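Local coordinates for TfuA domain-containing protein (PDB 6XP8) that takes part in the thioamidation of peptide backbones in Methanosarcina acetivorans, probably as a partner of a YcaO enzyme, at residues L153-A156 and I157-Y161. Sequence-based numbering, arbitrary orientation.
Sequences LDLA and INTYY
Ile157 N bonds to Leu153 O at 3.0 Å, nearly straight, and Asn158 N to Asp154 O, the last i to i+4 backbone bonds of helix 146-157. The backbone departs from the helix at Asn158, and Thr159 N turns back to Ala156 O three residues earlier, at 3.1 Å. From Thr159 on, the chain runs extended through Tyr160. Side chains then take up carbonyls of the final turn. The amide of Asn158 folds back beside its own backbone N (chi1 -76°), and ND2 reaches Asp154 O at 3.0 Å from the face opposite to that used by Asn158 N, so one residue grips this oxygen twice. The Asp154 carboxylate lies across the amide, their planes 62° apart; Asp154 OD1 lies 3.3 Å from Asn158 ND2 but is badly aligned for a hydrogen bond. Thr159 OG1, set anti to its own carbonyl carbon (chi1 -60°), donates to Leu155 O at 2.7 Å from above that carbonyl plane. A valine in place of Thr159 lacks the hydroxyl and would probably leave Leu155 O without this donor. On another side of the helix, Ile157 CD1 packs 4.1 Å from Leu153 CG. Arg164 adds a hydrogen bond to Ala156 O, while Leu155 and Ala156 pack on Leu169 of helix 166-175. Past the last i to i+4 bond, Leu155 O is thus met by a hydroxyl and Ala156 O by Thr159 N and a guanidinium, while the Asn158 amide doubles the bonding at Asp154 O: a polar C-terminal cap from which the chain leaves toward helix 166-175.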
ATOM      1  N   LEU A 153      -6.985   5.165 -16.979  1.00 15.65           N
ATOM      2  CA  LEU A 153      -5.884   4.433 -16.360  1.00 15.73           C
ATOM      3  C   LEU A 153      -4.524   4.926 -16.867  1.00 16.15           C
ATOM      4  O   LEU A 153      -3.619   5.178 -16.069  1.00 15.59           O
ATOM      5  CB  LEU A 153      -6.058   2.920 -16.533  1.00 16.04           C
ATOM      6  CG  LEU A 153      -4.931   1.987 -16.064  1.00 15.98           C
ATOM      7  CD1 LEU A 153      -4.594   2.155 -14.582  1.00 16.46           C
ATOM      8  CD2 LEU A 153      -5.315   0.551 -16.370  1.00 16.72           C
ATOM      9  N   ASP A 154      -4.396   5.079 -18.186  1.00 16.20           N
ATOM     10  CA  ASP A 154      -3.196   5.680 -18.777  1.00 16.61           C
ATOM     11  C   ASP A 154      -2.911   7.079 -18.219  1.00 16.13           C
ATOM     12  O   ASP A 154      -1.754   7.414 -17.934  1.00 15.93           O
ATOM     13  CB  ASP A 154      -3.313   5.734 -20.306  1.00 17.76           C
ATOM     14  CG  ASP A 154      -2.121   6.412 -20.957  1.00 19.14           C
ATOM     15  OD1 ASP A 154      -1.033   5.790 -21.015  1.00 20.74           O
ATOM     16  OD2 ASP A 154      -2.268   7.570 -21.404  1.00 19.92           O
ATOM     17  N   LEU A 155      -3.965   7.888 -18.068  1.00 15.26           N
ATOM     18  CA  LEU A 155      -3.837   9.220 -17.468  1.00 15.77           C
ATOM     19  C   LEU A 155      -3.277   9.130 -16.046  1.00 15.50           C
ATOM     20  O   LEU A 155      -2.348   9.865 -15.700  1.00 15.59           O
ATOM     21  CB  LEU A 155      -5.172   9.990 -17.496  1.00 15.64           C
ATOM     22  CG  LEU A 155      -5.229  11.402 -16.877  1.00 16.14           C
ATOM     23  CD1 LEU A 155      -4.197  12.361 -17.468  1.00 16.02           C
ATOM     24  CD2 LEU A 155      -6.627  12.002 -16.973  1.00 16.48           C
ATOM     25  N   ALA A 156      -3.832   8.216 -15.247  1.00 15.30           N
ATOM     26  CA  ALA A 156      -3.399   8.026 -13.855  1.00 15.69           C
ATOM     27  C   ALA A 156      -1.922   7.623 -13.772  1.00 16.00           C
ATOM     28  O   ALA A 156      -1.170   8.189 -12.976  1.00 15.66           O
ATOM     29  CB  ALA A 156      -4.279   7.006 -13.152  1.00 15.53           C
ATOM     30  N   ILE A 157      -1.517   6.673 -14.620  1.00 16.65           N
ATOM     31  CA  ILE A 157      -0.112   6.240 -14.727  1.00 17.35           C
ATOM     32  C   ILE A 157       0.795   7.443 -15.034  1.00 17.81           C
ATOM     33  O   ILE A 157       1.887   7.566 -14.469  1.00 17.33           O
ATOM     34  CB  ILE A 157       0.061   5.098 -15.776  1.00 18.01           C
ATOM     35  CG1 ILE A 157      -0.690   3.831 -15.320  1.00 18.33           C
ATOM     36  CG2 ILE A 157       1.536   4.786 -16.040  1.00 18.73           C
ATOM     37  CD1 ILE A 157      -0.932   2.801 -16.411  1.00 18.18           C
ATOM     38  N   ASN A 158       0.308   8.335 -15.900  1.00 18.32           N
ATOM     39  CA  ASN A 158       1.041   9.527 -16.336  1.00 19.18           C
ATOM     40  C   ASN A 158       0.814  10.787 -15.493  1.00 18.92           C
ATOM     41  O   ASN A 158       1.088  11.909 -15.939  1.00 19.73           O
ATOM     42  CB  ASN A 158       0.753   9.789 -17.816  1.00 20.21           C
ATOM     43  CG  ASN A 158       1.506   8.840 -18.716  1.00 21.22           C
ATOM     44  OD1 ASN A 158       2.732   8.914 -18.828  1.00 23.07           O
ATOM     45  ND2 ASN A 158       0.784   7.929 -19.350  1.00 21.94           N
ATOM     46  N   THR A 159       0.349  10.588 -14.262  1.00 18.47           N
ATOM     47  CA  THR A 159       0.142  11.674 -13.307  1.00 18.35           C
ATOM     48  C   THR A 159       1.149  11.541 -12.169  1.00 18.01           C
ATOM     49  O   THR A 159       1.289  10.462 -11.580  1.00 18.16           O
ATOM     50  CB  THR A 159      -1.308  11.663 -12.770  1.00 18.63           C
ATOM     51  OG1 THR A 159      -2.210  11.826 -13.868  1.00 18.85           O
ATOM     52  CG2 THR A 159      -1.558  12.791 -11.756  1.00 18.27           C
ATOM     53  N   TYR A 160       1.854  12.641 -11.888  1.00 17.30           N
ATOM     54  CA  TYR A 160       2.747  12.764 -10.728  1.00 17.16           C
ATOM     55  C   TYR A 160       1.965  12.413  -9.453  1.00 16.98           C
ATOM     56  O   TYR A 160       0.902  12.982  -9.208  1.00 15.89           O
ATOM     57  CB  TYR A 160       3.322  14.190 -10.680  1.00 17.03           C
ATOM     58  CG  TYR A 160       4.177  14.517  -9.477  1.00 17.16           C
ATOM     59  CD1 TYR A 160       5.265  13.704  -9.114  1.00 16.95           C
ATOM     60  CD2 TYR A 160       3.928  15.667  -8.724  1.00 17.09           C
ATOM     61  CE1 TYR A 160       6.055  14.018  -8.011  1.00 17.71           C
ATOM     62  CE2 TYR A 160       4.717  15.993  -7.627  1.00 17.59           C
ATOM     63  CZ  TYR A 160       5.775  15.167  -7.273  1.00 17.59           C
ATOM     64  OH  TYR A 160       6.533  15.491  -6.173  1.00 18.27           O
ATOM     65  N   TYR A 161       2.467  11.447  -8.675  1.00 16.96           N
ATOM     66  CA  TYR A 161       1.630  10.793  -7.642  1.00 17.60           C
ATOM     67  C   TYR A 161       0.954  11.722  -6.612  1.00 17.40           C
ATOM     68  O   TYR A 161      -0.190  11.467  -6.259  1.00 17.00           O
ATOM     69  CB  TYR A 161       2.314   9.565  -6.990  1.00 18.10           C
ATOM     70  CG  TYR A 161       3.408   9.900  -6.003  1.00 18.27           C
ATOM     71  CD1 TYR A 161       3.108  10.144  -4.655  1.00 18.52           C
ATOM     72  CD2 TYR A 161       4.743   9.976  -6.412  1.00 18.76           C
ATOM     73  CE1 TYR A 161       4.105  10.479  -3.747  1.00 19.52           C
ATOM     74  CE2 TYR A 161       5.749  10.298  -5.507  1.00 19.09           C
ATOM     75  CZ  TYR A 161       5.424  10.545  -4.180  1.00 19.41           C
ATOM     76  OH  TYR A 161       6.418  10.865  -3.285  1.00 20.13           O
TER